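Local structure of gamma-butyrobetaine hydroxylase-like N-terminal domain-containing protein (Acidithiobacillus ferrooxidans, 3LUU) at residues Glu36-Glu41 with Val77-Ser82; Ile17-Glu22 with Lys61-Val66; Leu10-Leu15 with Val67-Val72. The protein is of unknown function but binds zinc and belongs to the DUF971 family, resembling the N-terminal domain of gamma-butyrobetaine hydroxylase. All blocks are in the same frame, centred on the assembly; numbering follows the deposited sequence.

Contact 1 (Glu36-Glu41 with Val77-Ser82); sequences EHLRVE and VQLHFS. With ZN (zinc ion), chain B.
R39 stretches from helix 35-40 with CG anti to its backbone N and bends at chi2 (59°), which lays CD over F81 of strand 76-81; F81 answers with CG beside its own backbone N (chi1 -66°). The contact is helix-on-sheet packing in the gamma-butyrobetaine hydroxylase-like N-terminal fold, the helix running across the strand. R39 CD sits over the middle of one face of the F81 ring, 3.7 Å from the ring centroid, a CH-pi contact. The guanidinium lies further off, its plane turned 45° from the ring, so any cation-pi attraction is weak at most; its NE is paired instead with D83. L38 CB lies 4.2 Å from F81 CZ. Were F81 an alanine, the R39 CD methylene would probably lose the aromatic face it rests on and a gap would open beside L38 CB. H37 and E41, one helical turn apart, bind the zinc ion through H37 NE2 and E41 OE2, each at 2.0 Å, and E101 at the chain terminus supplies further ligands. Beside the F81 contact, L38 and L79, both buried, cross at about a right angle, L38 CD1 touching L79 CD1 at 3.9 Å.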
ATOM      1  N   GLU A  36       8.701  -0.528   0.155  1.00 12.97           N
ATOM      2  CA  GLU A  36       9.361  -1.584  -0.599  1.00 14.98           C
ATOM      3  C   GLU A  36       8.414  -2.732  -0.888  1.00 14.30           C
ATOM      4  O   GLU A  36       8.328  -3.190  -2.003  1.00 14.60           O
ATOM      5  CB  GLU A  36      10.528  -2.134   0.189  1.00 14.73           C
ATOM      6  CG  GLU A  36      11.271  -3.255  -0.526  1.00 16.34           C
ATOM      7  CD  GLU A  36      12.307  -3.957   0.351  1.00 13.73           C
ATOM      8  OE1 GLU A  36      12.159  -3.982   1.600  1.00 15.19           O
ATOM      9  OE2 GLU A  36      13.288  -4.477  -0.233  1.00 14.88           O
ATOM     10  N   HIS A  37       7.760  -3.227   0.159  1.00 15.37           N
ATOM     11  CA  HIS A  37       6.800  -4.328   0.053  1.00 15.50           C
ATOM     12  C   HIS A  37       5.677  -3.996  -0.923  1.00 14.91           C
ATOM     13  O   HIS A  37       5.370  -4.785  -1.822  1.00 15.02           O
ATOM     14  CB  HIS A  37       6.279  -4.656   1.450  1.00 14.95           C
ATOM     15  CG  HIS A  37       5.470  -5.909   1.544  1.00 16.90           C
ATOM     16  ND1 HIS A  37       4.769  -6.241   2.680  1.00 18.36           N
ATOM     17  CD2 HIS A  37       5.266  -6.917   0.671  1.00 18.43           C
ATOM     18  CE1 HIS A  37       4.162  -7.395   2.498  1.00 21.61           C
ATOM     19  NE2 HIS A  37       4.440  -7.819   1.286  1.00 16.44           N
ATOM     20  N   LEU A  38       5.121  -2.799  -0.790  1.00 14.82           N
ATOM     21  CA  LEU A  38       4.066  -2.345  -1.693  1.00 14.49           C
ATOM     22  C   LEU A  38       4.544  -2.336  -3.165  1.00 14.59           C
ATOM     23  O   LEU A  38       3.841  -2.774  -4.088  1.00 15.97           O
ATOM     24  CB  LEU A  38       3.571  -0.950  -1.265  1.00 15.71           C
ATOM     25  CG  LEU A  38       2.790  -0.872   0.055  1.00 15.77           C
ATOM     26  CD1 LEU A  38       2.783   0.560   0.552  1.00 12.57           C
ATOM     27  CD2 LEU A  38       1.371  -1.399  -0.119  1.00 16.38           C
ATOM     28  N   ARG A  39       5.758  -1.859  -3.374  1.00 14.88           N
ATOM     29  CA  ARG A  39       6.302  -1.808  -4.714  1.00 15.68           C
ATOM     30  C   ARG A  39       6.527  -3.198  -5.296  1.00 15.18           C
ATOM     31  O   ARG A  39       6.188  -3.450  -6.456  1.00 13.67           O
ATOM     32  CB  ARG A  39       7.591  -0.967  -4.715  1.00 12.68           C
ATOM     33  CG  ARG A  39       8.278  -0.818  -6.068  1.00 16.67           C
ATOM     34  CD  ARG A  39       7.386  -0.191  -7.101  1.00 18.66           C
ATOM     35  NE  ARG A  39       7.990  -0.259  -8.417  1.00 20.04           N
ATOM     36  CZ  ARG A  39       7.825  -1.252  -9.291  1.00 28.36           C
ATOM     37  NH1 ARG A  39       7.062  -2.292  -9.017  1.00 22.84           N
ATOM     38  NH2 ARG A  39       8.442  -1.205 -10.462  1.00 28.49           N
ATOM     39  N   VAL A  40       7.111  -4.108  -4.525  1.00 17.30           N
ATOM     40  CA  VAL A  40       7.424  -5.423  -5.103  1.00 17.68           C
ATOM     41  C   VAL A  40       6.171  -6.268  -5.268  1.00 19.25           C
ATOM     42  O   VAL A  40       6.165  -7.177  -6.072  1.00 16.95           O
ATOM     43  CB  VAL A  40       8.550  -6.171  -4.353  1.00 20.56           C
ATOM     44  CG1 VAL A  40       9.820  -5.290  -4.287  1.00 18.26           C
ATOM     45  CG2 VAL A  40       8.147  -6.543  -3.003  1.00 20.11           C
ATOM     46  N   GLU A  41       5.122  -5.971  -4.505  1.00 20.19           N
ATOM     47  CA  GLU A  41       3.770  -6.586  -4.681  1.00 26.87           C
ATOM     48  C   GLU A  41       2.788  -5.730  -5.478  1.00 29.23           C
ATOM     49  O   GLU A  41       1.599  -5.984  -5.435  1.00 33.45           O
ATOM     50  CB  GLU A  41       3.094  -6.760  -3.321  1.00 29.28           C
ATOM     51  CG  GLU A  41       3.864  -7.544  -2.322  1.00 31.83           C
ATOM     52  CD  GLU A  41       3.542  -8.976  -2.399  1.00 37.32           C
ATOM     53  OE1 GLU A  41       3.197  -9.387  -3.526  1.00 29.56           O
ATOM     54  OE2 GLU A  41       3.610  -9.657  -1.341  1.00 23.32           O
ATOM     55  N   VAL A  77      -6.749   2.583  -3.826  1.00 16.71           N
ATOM     56  CA  VAL A  77      -5.835   3.710  -3.958  1.00 17.96           C
ATOM     57  C   VAL A  77      -4.816   3.393  -5.073  1.00 18.92           C
ATOM     58  O   VAL A  77      -4.423   2.239  -5.289  1.00 20.46           O
ATOM     59  CB  VAL A  77      -5.019   4.094  -2.655  1.00 18.17           C
ATOM     60  CG1 VAL A  77      -5.862   4.927  -1.696  1.00 22.28           C
ATOM     61  CG2 VAL A  77      -4.335   2.855  -1.985  1.00 19.59           C
ATOM     62  N   GLN A  78      -4.398   4.444  -5.758  1.00 16.76           N
ATOM     63  CA  GLN A  78      -3.349   4.369  -6.740  1.00 17.10           C
ATOM     64  C   GLN A  78      -2.101   4.861  -6.013  1.00 15.46           C
ATOM     65  O   GLN A  78      -2.096   5.970  -5.439  1.00 15.64           O
ATOM     66  CB  GLN A  78      -3.670   5.301  -7.894  1.00 16.14           C
ATOM     67  CG  GLN A  78      -2.655   5.289  -9.024  1.00 18.37           C
ATOM     68  CD  GLN A  78      -2.897   6.396 -10.055  1.00 23.38           C
ATOM     69  OE1 GLN A  78      -3.222   7.565  -9.716  1.00 26.01           O
ATOM     70  NE2 GLN A  78      -2.695   6.054 -11.309  1.00 30.73           N
ATOM     71  N   LEU A  79      -1.044   4.069  -6.037  1.00 14.08           N
ATOM     72  CA  LEU A  79       0.219   4.498  -5.426  1.00 13.43           C
ATOM     73  C   LEU A  79       1.173   4.928  -6.545  1.00 15.13           C
ATOM     74  O   LEU A  79       1.305   4.239  -7.562  1.00 16.16           O
ATOM     75  CB  LEU A  79       0.838   3.404  -4.565  1.00 14.72           C
ATOM     76  CG  LEU A  79       0.021   2.818  -3.422  1.00 17.57           C
ATOM     77  CD1 LEU A  79       0.901   1.929  -2.583  1.00 19.52           C
ATOM     78  CD2 LEU A  79      -0.660   3.921  -2.609  1.00 16.07           C
ATOM     79  N   HIS A  80       1.777   6.099  -6.394  1.00 14.17           N
ATOM     80  CA  HIS A  80       2.820   6.570  -7.311  1.00 15.84           C
ATOM     81  C   HIS A  80       4.172   6.384  -6.633  1.00 17.46           C
ATOM     82  O   HIS A  80       4.382   6.852  -5.508  1.00 18.23           O
ATOM     83  CB  HIS A  80       2.620   8.036  -7.676  1.00 15.06           C
ATOM     84  CG  HIS A  80       1.332   8.301  -8.372  1.00 23.35           C
ATOM     85  ND1 HIS A  80       1.265   8.605  -9.712  1.00 32.98           N
ATOM     86  CD2 HIS A  80       0.057   8.262  -7.927  1.00 24.72           C
ATOM     87  CE1 HIS A  80       0.001   8.761 -10.057  1.00 31.00           C
ATOM     88  NE2 HIS A  80      -0.750   8.564  -8.993  1.00 27.13           N
ATOM     89  N   PHE A  81       5.073   5.709  -7.323  1.00 17.23           N
ATOM     90  CA  PHE A  81       6.362   5.346  -6.771  1.00 17.71           C
ATOM     91  C   PHE A  81       7.489   6.187  -7.371  1.00 18.90           C
ATOM     92  O   PHE A  81       7.354   6.779  -8.453  1.00 16.34           O
ATOM     93  CB  PHE A  81       6.640   3.856  -7.010  1.00 15.68           C
ATOM     94  CG  PHE A  81       5.705   2.929  -6.269  1.00 15.52           C
ATOM     95  CD1 PHE A  81       5.936   2.610  -4.937  1.00 13.35           C
ATOM     96  CD2 PHE A  81       4.639   2.333  -6.919  1.00 13.86           C
ATOM     97  CE1 PHE A  81       5.088   1.726  -4.255  1.00 10.36           C
ATOM     98  CE2 PHE A  81       3.785   1.457  -6.248  1.00 15.47           C
ATOM     99  CZ  PHE A  81       4.022   1.160  -4.905  1.00 16.56           C
ATOM    100  N   SER A  82       8.600   6.233  -6.643  1.00 18.94           N
ATOM    101  CA  SER A  82       9.736   7.068  -7.006  1.00 18.83           C
ATOM    102  C   SER A  82      10.562   6.511  -8.190  1.00 21.47           C
ATOM    103  O   SER A  82      11.360   7.234  -8.766  1.00 22.99           O
ATOM    104  CB  SER A  82      10.595   7.305  -5.770  1.00 18.08           C
ATOM    105  OG  SER A  82      11.200   6.107  -5.350  1.00 15.78           O
TER
HETATM  106 ZN    ZN B 101       4.067  -9.710   0.627  1.00 24.27          ZN

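Contact 2 (Ile17-Glu22 with Lys61-Val66); sequences ISRVME and KEHVSV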
ATOM      1  N   ILE A  17       9.907   9.228   6.057  1.00 14.67           N
ATOM      2  CA  ILE A  17      11.170   9.007   6.765  1.00 16.40           C
ATOM      3  C   ILE A  17      11.346   7.512   7.073  1.00 16.50           C
ATOM      4  O   ILE A  17      12.356   6.945   6.739  1.00 17.49           O
ATOM      5  CB  ILE A  17      11.294   9.909   8.051  1.00 15.18           C
ATOM      6  CG1 ILE A  17      11.115  11.404   7.673  1.00 15.31           C
ATOM      7  CG2 ILE A  17      12.635   9.685   8.794  1.00 15.20           C
ATOM      8  CD1 ILE A  17      12.005  11.873   6.561  1.00 17.91           C
ATOM      9  N   SER A  18      10.345   6.889   7.675  1.00 14.71           N
ATOM     10  CA  SER A  18      10.383   5.481   7.988  1.00 14.69           C
ATOM     11  C   SER A  18      10.087   4.533   6.801  1.00 17.29           C
ATOM     12  O   SER A  18      10.330   3.338   6.880  1.00 16.34           O
ATOM     13  CB  SER A  18       9.466   5.211   9.165  1.00 14.85           C
ATOM     14  OG  SER A  18       8.142   5.555   8.845  1.00 20.53           O
ATOM     15  N   ARG A  19       9.575   5.082   5.705  1.00 16.40           N
ATOM     16  CA  ARG A  19       9.295   4.354   4.471  1.00 14.59           C
ATOM     17  C   ARG A  19       8.258   3.262   4.656  1.00 12.66           C
ATOM     18  O   ARG A  19       8.426   2.133   4.159  1.00 13.83           O
ATOM     19  CB  ARG A  19      10.573   3.845   3.796  1.00 17.42           C
ATOM     20  CG  ARG A  19      11.605   4.963   3.644  1.00 24.15           C
ATOM     21  CD  ARG A  19      12.321   4.997   2.292  1.00 42.06           C
ATOM     22  NE  ARG A  19      13.318   3.934   2.138  1.00 46.70           N
ATOM     23  CZ  ARG A  19      14.503   3.873   2.763  1.00 51.85           C
ATOM     24  NH1 ARG A  19      14.874   4.807   3.639  1.00 51.63           N
ATOM     25  NH2 ARG A  19      15.333   2.853   2.517  1.00 46.09           N
ATOM     26  N   VAL A  20       7.159   3.667   5.292  1.00 13.16           N
ATOM     27  CA  VAL A  20       6.037   2.760   5.533  0.50 14.57           C
ATOM     28  C   VAL A  20       4.747   3.519   5.395  1.00 15.93           C
ATOM     29  O   VAL A  20       4.663   4.741   5.649  1.00 14.45           O
ATOM     30  CB  VAL A  20       6.060   2.036   6.914  0.50 17.39           C
ATOM     31  CG1 VAL A  20       7.391   1.350   7.140  0.50 16.98           C
ATOM     32  CG2 VAL A  20       5.717   2.987   8.060  0.50 16.14           C
HETATM   33  N   MSE A  21       3.737   2.791   4.921  1.00 14.45           N
HETATM   34  CA  MSE A  21       2.389   3.356   4.804  1.00 16.36           C
HETATM   35  C   MSE A  21       1.522   2.720   5.882  1.00 14.40           C
HETATM   36  O   MSE A  21       1.382   1.484   5.931  1.00 17.58           O
HETATM   37  CB  MSE A  21       1.767   3.155   3.412  1.00 14.67           C
HETATM   38  CG  MSE A  21       0.558   4.095   3.163  1.00 15.90           C
HETATM   39 SE   MSE A  21      -0.178   3.784   1.440  0.75 16.78          SE
HETATM   40  CE  MSE A  21      -0.868   1.988   1.523  1.00 19.54           C
ATOM     41  N   GLU A  22       0.982   3.553   6.755  1.00 12.63           N
ATOM     42  CA  GLU A  22       0.074   3.097   7.798  1.00 13.16           C
ATOM     43  C   GLU A  22      -1.350   3.277   7.324  1.00 13.84           C
ATOM     44  O   GLU A  22      -1.672   4.266   6.680  1.00 13.83           O
ATOM     45  CB  GLU A  22       0.279   3.888   9.073  1.00 13.46           C
ATOM     46  CG  GLU A  22       1.668   3.736   9.649  1.00 14.01           C
ATOM     47  CD  GLU A  22       1.743   4.196  11.090  1.00 20.07           C
ATOM     48  OE1 GLU A  22       1.047   5.162  11.431  1.00 15.31           O
ATOM     49  OE2 GLU A  22       2.509   3.644  11.880  1.00 15.73           O
ATOM     50  N   LYS A  61      14.125  -3.008  -4.826  1.00 15.31           N
ATOM     51  CA  LYS A  61      13.224  -1.872  -4.599  1.00 16.14           C
ATOM     52  C   LYS A  61      13.308  -1.314  -3.179  1.00 14.61           C
ATOM     53  O   LYS A  61      12.439  -0.567  -2.772  1.00 15.39           O
ATOM     54  CB  LYS A  61      11.778  -2.241  -4.954  1.00 14.45           C
ATOM     55  CG  LYS A  61      11.541  -2.657  -6.419  1.00 19.84           C
ATOM     56  CD  LYS A  61      11.934  -1.523  -7.418  1.00 21.83           C
ATOM     57  CE  LYS A  61      11.790  -1.951  -8.922  1.00 30.09           C
ATOM     58  NZ  LYS A  61      12.300  -0.882  -9.896  1.00 37.78           N
ATOM     59  N   GLU A  62      14.387  -1.624  -2.465  1.00 15.20           N
ATOM     60  CA  GLU A  62      14.524  -1.173  -1.084  1.00 17.32           C
ATOM     61  C   GLU A  62      14.593   0.356  -0.924  1.00 16.25           C
ATOM     62  O   GLU A  62      14.226   0.902   0.117  1.00 13.89           O
ATOM     63  CB  GLU A  62      15.698  -1.849  -0.380  1.00 18.57           C
ATOM     64  CG  GLU A  62      17.087  -1.477  -0.874  1.00 20.50           C
ATOM     65  CD  GLU A  62      17.585  -2.392  -1.982  1.00 20.10           C
ATOM     66  OE1 GLU A  62      16.744  -3.020  -2.670  1.00 19.15           O
ATOM     67  OE2 GLU A  62      18.821  -2.487  -2.146  1.00 27.05           O
ATOM     68  N   HIS A  63      15.045   1.044  -1.967  1.00 15.95           N
ATOM     69  CA  HIS A  63      15.131   2.497  -1.911  1.00 21.04           C
ATOM     70  C   HIS A  63      13.953   3.206  -2.551  1.00 23.61           C
ATOM     71  O   HIS A  63      13.904   4.442  -2.560  1.00 25.08           O
ATOM     72  CB  HIS A  63      16.470   2.969  -2.470  1.00 23.98           C
ATOM     73  CG  HIS A  63      17.603   2.818  -1.486  1.00 36.93           C
ATOM     74  ND1 HIS A  63      18.659   1.949  -1.678  1.00 48.62           N
ATOM     75  CD2 HIS A  63      17.824   3.413  -0.287  1.00 51.80           C
ATOM     76  CE1 HIS A  63      19.487   2.029  -0.652  1.00 54.34           C
ATOM     77  NE2 HIS A  63      19.001   2.906   0.208  1.00 55.60           N
ATOM     78  N   VAL A  64      12.943   2.456  -2.988  1.00 19.86           N
ATOM     79  CA  VAL A  64      11.790   3.076  -3.647  1.00 20.01           C
ATOM     80  C   VAL A  64      10.859   3.698  -2.580  1.00 21.49           C
ATOM     81  O   VAL A  64      10.765   3.191  -1.434  1.00 24.93           O
ATOM     82  CB  VAL A  64      11.133   2.056  -4.628  1.00 20.96           C
ATOM     83  CG1 VAL A  64       9.911   2.613  -5.272  1.00 13.53           C
ATOM     84  CG2 VAL A  64      12.216   1.661  -5.742  1.00 24.34           C
ATOM     85  N   SER A  65      10.268   4.854  -2.900  1.00 18.37           N
ATOM     86  CA  SER A  65       9.293   5.448  -2.008  1.00 21.07           C
ATOM     87  C   SER A  65       7.954   5.672  -2.705  1.00 20.00           C
ATOM     88  O   SER A  65       7.874   5.685  -3.921  1.00 15.10           O
ATOM     89  CB  SER A  65       9.822   6.748  -1.397  1.00 21.70           C
ATOM     90  OG  SER A  65       9.903   7.753  -2.380  1.00 32.55           O
ATOM     91  N   VAL A  66       6.895   5.783  -1.901  1.00 18.99           N
ATOM     92  CA  VAL A  66       5.592   6.189  -2.373  1.00 18.95           C
ATOM     93  C   VAL A  66       5.590   7.719  -2.349  1.00 18.06           C
ATOM     94  O   VAL A  66       5.739   8.357  -1.296  1.00 21.11           O
ATOM     95  CB  VAL A  66       4.464   5.594  -1.525  1.00 16.91           C
ATOM     96  CG1 VAL A  66       3.135   6.193  -1.909  1.00 19.36           C
ATOM     97  CG2 VAL A  66       4.457   4.058  -1.685  1.00 14.12           C
TER
HETATM   98  O   HOH W   1      11.832   1.951   0.594  1.00 17.76           O
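R19 reaches from just before strand 20-25 to the backbone of the loop 61-66, where a type I beta turn from K61 to V64 presents its carbonyls. R19 itself belongs to a G1 beta bulge, since it and V20 both face L15 on the neighbouring strand of the antiparallel sheet, and its backbone has positive phi. From CB the chain sets out with CG beside the backbone N, then bends at chi2 and again at chi3. CD comes no closer to the loop than 4.4 Å, from V64 O. NE is the first atom to find a polar partner: it donates to a water at 2.9 Å, and that water in turn donates to E62 O at 2.7 Å and to V64 O at 2.6 Å. The water thus ties the arginine to two carbonyls of the loop. Beyond CZ, NH2 donates directly to E62 O over 3.3 Å, a long but nearly straight bond (167°). This carbonyl oxygen lies in the guanidinium plane, at the edge, whereas NH2 stands 32° out of the carbonyl plane. E62 O is therefore gripped twice, by NH2 and by the water. The exposed H63 ring crosses the guanidinium obliquely, the two planes 21° apart, with H63 CD2 3.8 Å from R19 NH2.

Contact 3 (Leu10-Leu15 with Val67-Val72); sequences LEIRPL and VEVVPV
P14 and V69 form the tighter part of this contact: P14 CG meets V69 CG2 at 3.9 Å, and P14 CB comes to 4.2 Å from the same methyl. The proline ring and the valine branch meet at a slant, both CB atoms directed toward the opposing strand. V69 holds CG1 anti to its backbone N (chi1 173°) and CG2 beside that N, and this rotation gives each methyl its own neighbour, CG2 for the proline and CG1 for I12. The second meeting is looser, I12 CG2 standing 4.4 Å from V69 CG1. No hydrogen bond joins the two segments. They are strands of two separate three-stranded antiparallel sheets laid against each other, 9-15 at the edge of one and 66-72 at the edge of the other, and the apolar side chains between them make a sheet-on-sheet interface. M21, a selenomethionine of the adjoining strand, touches I12, P14 and V69, while L79 and V77 of strand 76-81 touch V69. Near the start of strand 66-72, V67 and E68 both face H80 in a classic beta bulge. R13, whose CB points away from V69, is engaged in charge pairing instead: its NH1 makes a salt bridge to OE2 of the exposed E11 at 2.8 Å, arriving from above the carboxylate plane, and the same guanidinium is also paired with E22 and D24.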
ATOM      1  N   LEU A  10      -9.952   3.914   7.775  1.00 19.86           N
ATOM      2  CA  LEU A  10     -10.286   5.137   8.498  1.00 20.59           C
ATOM      3  C   LEU A  10      -9.306   6.279   8.188  1.00 20.60           C
ATOM      4  O   LEU A  10      -9.693   7.446   8.109  1.00 20.43           O
ATOM      5  CB  LEU A  10     -10.300   4.829  10.004  1.00 23.41           C
ATOM      6  CG  LEU A  10     -11.239   3.699  10.469  1.00 25.69           C
ATOM      7  CD1 LEU A  10     -11.024   3.370  11.958  1.00 27.81           C
ATOM      8  CD2 LEU A  10     -12.678   4.102  10.212  1.00 22.85           C
ATOM      9  N   GLU A  11      -8.024   5.952   8.014  1.00 18.25           N
ATOM     10  CA  GLU A  11      -7.017   6.965   7.688  1.00 15.91           C
ATOM     11  C   GLU A  11      -5.801   6.276   7.109  1.00 15.70           C
ATOM     12  O   GLU A  11      -5.519   5.118   7.455  1.00 16.72           O
ATOM     13  CB  GLU A  11      -6.609   7.718   8.960  1.00 18.31           C
ATOM     14  CG  GLU A  11      -5.591   8.839   8.792  1.00 18.26           C
ATOM     15  CD  GLU A  11      -5.422   9.636  10.076  1.00 21.44           C
ATOM     16  OE1 GLU A  11      -6.364  10.372  10.404  1.00 23.41           O
ATOM     17  OE2 GLU A  11      -4.373   9.506  10.766  1.00 18.48           O
ATOM     18  N   ILE A  12      -5.099   6.992   6.230  1.00 16.26           N
ATOM     19  CA  ILE A  12      -3.891   6.500   5.567  1.00 16.26           C
ATOM     20  C   ILE A  12      -2.755   7.513   5.806  1.00 12.73           C
ATOM     21  O   ILE A  12      -2.931   8.715   5.615  1.00 13.88           O
ATOM     22  CB  ILE A  12      -4.123   6.315   4.033  1.00 15.84           C
ATOM     23  CG1 ILE A  12      -5.260   5.318   3.770  1.00 21.01           C
ATOM     24  CG2 ILE A  12      -2.826   5.828   3.328  1.00 14.06           C
ATOM     25  CD1 ILE A  12      -6.650   5.968   3.758  1.00 34.09           C
ATOM     26  N   ARG A  13      -1.607   7.029   6.227  1.00 12.62           N
ATOM     27  CA  ARG A  13      -0.471   7.884   6.540  1.00 14.31           C
ATOM     28  C   ARG A  13       0.752   7.329   5.858  1.00 16.29           C
ATOM     29  O   ARG A  13       1.415   6.468   6.410  1.00 15.48           O
ATOM     30  CB  ARG A  13      -0.204   7.915   8.045  1.00 14.01           C
ATOM     31  CG  ARG A  13      -1.307   8.558   8.816  1.00 16.27           C
ATOM     32  CD  ARG A  13      -1.031   8.457  10.285  1.00 18.50           C
ATOM     33  NE  ARG A  13      -1.036   7.075  10.784  1.00 16.31           N
ATOM     34  CZ  ARG A  13      -2.126   6.390  11.140  1.00 18.80           C
ATOM     35  NH1 ARG A  13      -3.338   6.922  11.037  1.00 18.05           N
ATOM     36  NH2 ARG A  13      -2.001   5.156  11.602  1.00 18.37           N
ATOM     37  N   PRO A  14       1.100   7.862   4.688  1.00 16.60           N
ATOM     38  CA  PRO A  14       2.373   7.453   4.110  1.00 17.34           C
ATOM     39  C   PRO A  14       3.542   8.213   4.761  1.00 17.48           C
ATOM     40  O   PRO A  14       3.602   9.451   4.696  1.00 17.11           O
ATOM     41  CB  PRO A  14       2.213   7.788   2.631  1.00 19.46           C
ATOM     42  CG  PRO A  14       1.159   8.818   2.557  1.00 20.28           C
ATOM     43  CD  PRO A  14       0.340   8.773   3.822  1.00 16.90           C
ATOM     44  N   LEU A  15       4.443   7.474   5.416  1.00 16.04           N
ATOM     45  CA  LEU A  15       5.534   8.053   6.215  1.00 16.42           C
ATOM     46  C   LEU A  15       6.841   7.984   5.433  1.00 14.87           C
ATOM     47  O   LEU A  15       7.424   6.923   5.261  1.00 16.08           O
ATOM     48  CB  LEU A  15       5.643   7.343   7.568  1.00 16.53           C
ATOM     49  CG  LEU A  15       4.400   7.335   8.497  1.00 19.31           C
ATOM     50  CD1 LEU A  15       4.561   6.295   9.620  1.00 15.22           C
ATOM     51  CD2 LEU A  15       4.108   8.765   9.060  1.00 17.23           C
ATOM     52  N   VAL A  67       5.477   8.301  -3.526  1.00 15.56           N
ATOM     53  CA  VAL A  67       5.473   9.750  -3.673  1.00 17.96           C
ATOM     54  C   VAL A  67       4.076  10.345  -3.545  1.00 19.53           C
ATOM     55  O   VAL A  67       3.937  11.478  -3.082  1.00 21.61           O
ATOM     56  CB  VAL A  67       6.200  10.186  -4.944  1.00 19.14           C
ATOM     57  CG1 VAL A  67       7.655   9.748  -4.834  1.00 21.59           C
ATOM     58  CG2 VAL A  67       5.554   9.639  -6.185  1.00 19.99           C
ATOM     59  N   GLU A  68       3.040   9.576  -3.898  1.00 19.51           N
ATOM     60  CA  GLU A  68       1.675  10.016  -3.732  1.00 20.55           C
ATOM     61  C   GLU A  68       0.721   8.855  -3.635  1.00 18.44           C
ATOM     62  O   GLU A  68       0.968   7.803  -4.184  1.00 19.40           O
ATOM     63  CB  GLU A  68       1.270  10.904  -4.913  1.00 22.86           C
ATOM     64  CG  GLU A  68       0.200  11.905  -4.518  1.00 36.53           C
ATOM     65  CD  GLU A  68      -0.037  12.967  -5.564  1.00 46.74           C
ATOM     66  OE1 GLU A  68       0.684  12.993  -6.594  1.00 58.08           O
ATOM     67  OE2 GLU A  68      -0.968  13.776  -5.345  1.00 62.47           O
ATOM     68  N   VAL A  69      -0.361   9.074  -2.904  1.00 18.41           N
ATOM     69  CA  VAL A  69      -1.420   8.106  -2.669  1.00 15.29           C
ATOM     70  C   VAL A  69      -2.701   8.817  -3.122  1.00 17.92           C
ATOM     71  O   VAL A  69      -3.053   9.861  -2.566  1.00 14.73           O
ATOM     72  CB  VAL A  69      -1.514   7.743  -1.169  1.00 17.67           C
ATOM     73  CG1 VAL A  69      -2.723   6.880  -0.904  1.00 17.34           C
ATOM     74  CG2 VAL A  69      -0.216   7.051  -0.680  1.00 16.29           C
ATOM     75  N   VAL A  70      -3.368   8.270  -4.152  1.00 16.78           N
ATOM     76  CA  VAL A  70      -4.539   8.891  -4.763  1.00 15.89           C
ATOM     77  C   VAL A  70      -5.726   7.914  -4.660  1.00 14.93           C
ATOM     78  O   VAL A  70      -5.649   6.776  -5.113  1.00 14.73           O
ATOM     79  CB  VAL A  70      -4.261   9.238  -6.243  1.00 15.48           C
ATOM     80  CG1 VAL A  70      -5.481   9.894  -6.893  1.00 16.82           C
ATOM     81  CG2 VAL A  70      -3.051  10.167  -6.354  1.00 18.74           C
ATOM     82  N   PRO A  71      -6.831   8.345  -4.057  1.00 14.13           N
ATOM     83  CA  PRO A  71      -7.949   7.423  -3.939  1.00 15.55           C
ATOM     84  C   PRO A  71      -8.565   7.140  -5.294  1.00 16.72           C
ATOM     85  O   PRO A  71      -8.627   8.033  -6.153  1.00 15.35           O
ATOM     86  CB  PRO A  71      -8.956   8.161  -3.062  1.00 18.58           C
ATOM     87  CG  PRO A  71      -8.324   9.394  -2.605  1.00 21.12           C
ATOM     88  CD  PRO A  71      -7.070   9.630  -3.383  1.00 17.02           C
ATOM     89  N   VAL A  72      -8.996   5.900  -5.476  1.00 14.87           N
ATOM     90  CA  VAL A  72      -9.617   5.459  -6.712  1.00 14.97           C
ATOM     91  C   VAL A  72     -11.006   5.005  -6.286  1.00 15.56           C
ATOM     92  O   VAL A  72     -11.170   3.988  -5.598  1.00 15.56           O
ATOM     93  CB  VAL A  72      -8.788   4.354  -7.395  1.00 15.94           C
ATOM     94  CG1 VAL A  72      -9.538   3.764  -8.617  1.00 14.22           C
ATOM     95  CG2 VAL A  72      -7.395   4.901  -7.797  1.00  8.79           C
TER

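In the fold
Contact 1 is the buried one, setting helix 35-40 against the sheet of strands 66-72, 76-81 and 89-91. Contacts 2 and 3 lie at the surface: contact 2 ties the loop 61-66, and contact 3 strand 66-72, to the sheet of strands 9-15, 20-25 and 30-34. Chemistry follows place: contact 1 combines aliphatic and aromatic packing with zinc ligation on the helix's far side, contact 2 relies on an arginine, carbonyls and a water, and contact 3 is purely apolar. Backbone pairs, probably hydrogen-bonded, connect them: S82 N lies 2.9 Å from S65 O between contacts 1 and 2, while neighbouring strands pair through Q78 and V70, and through V20 and L15.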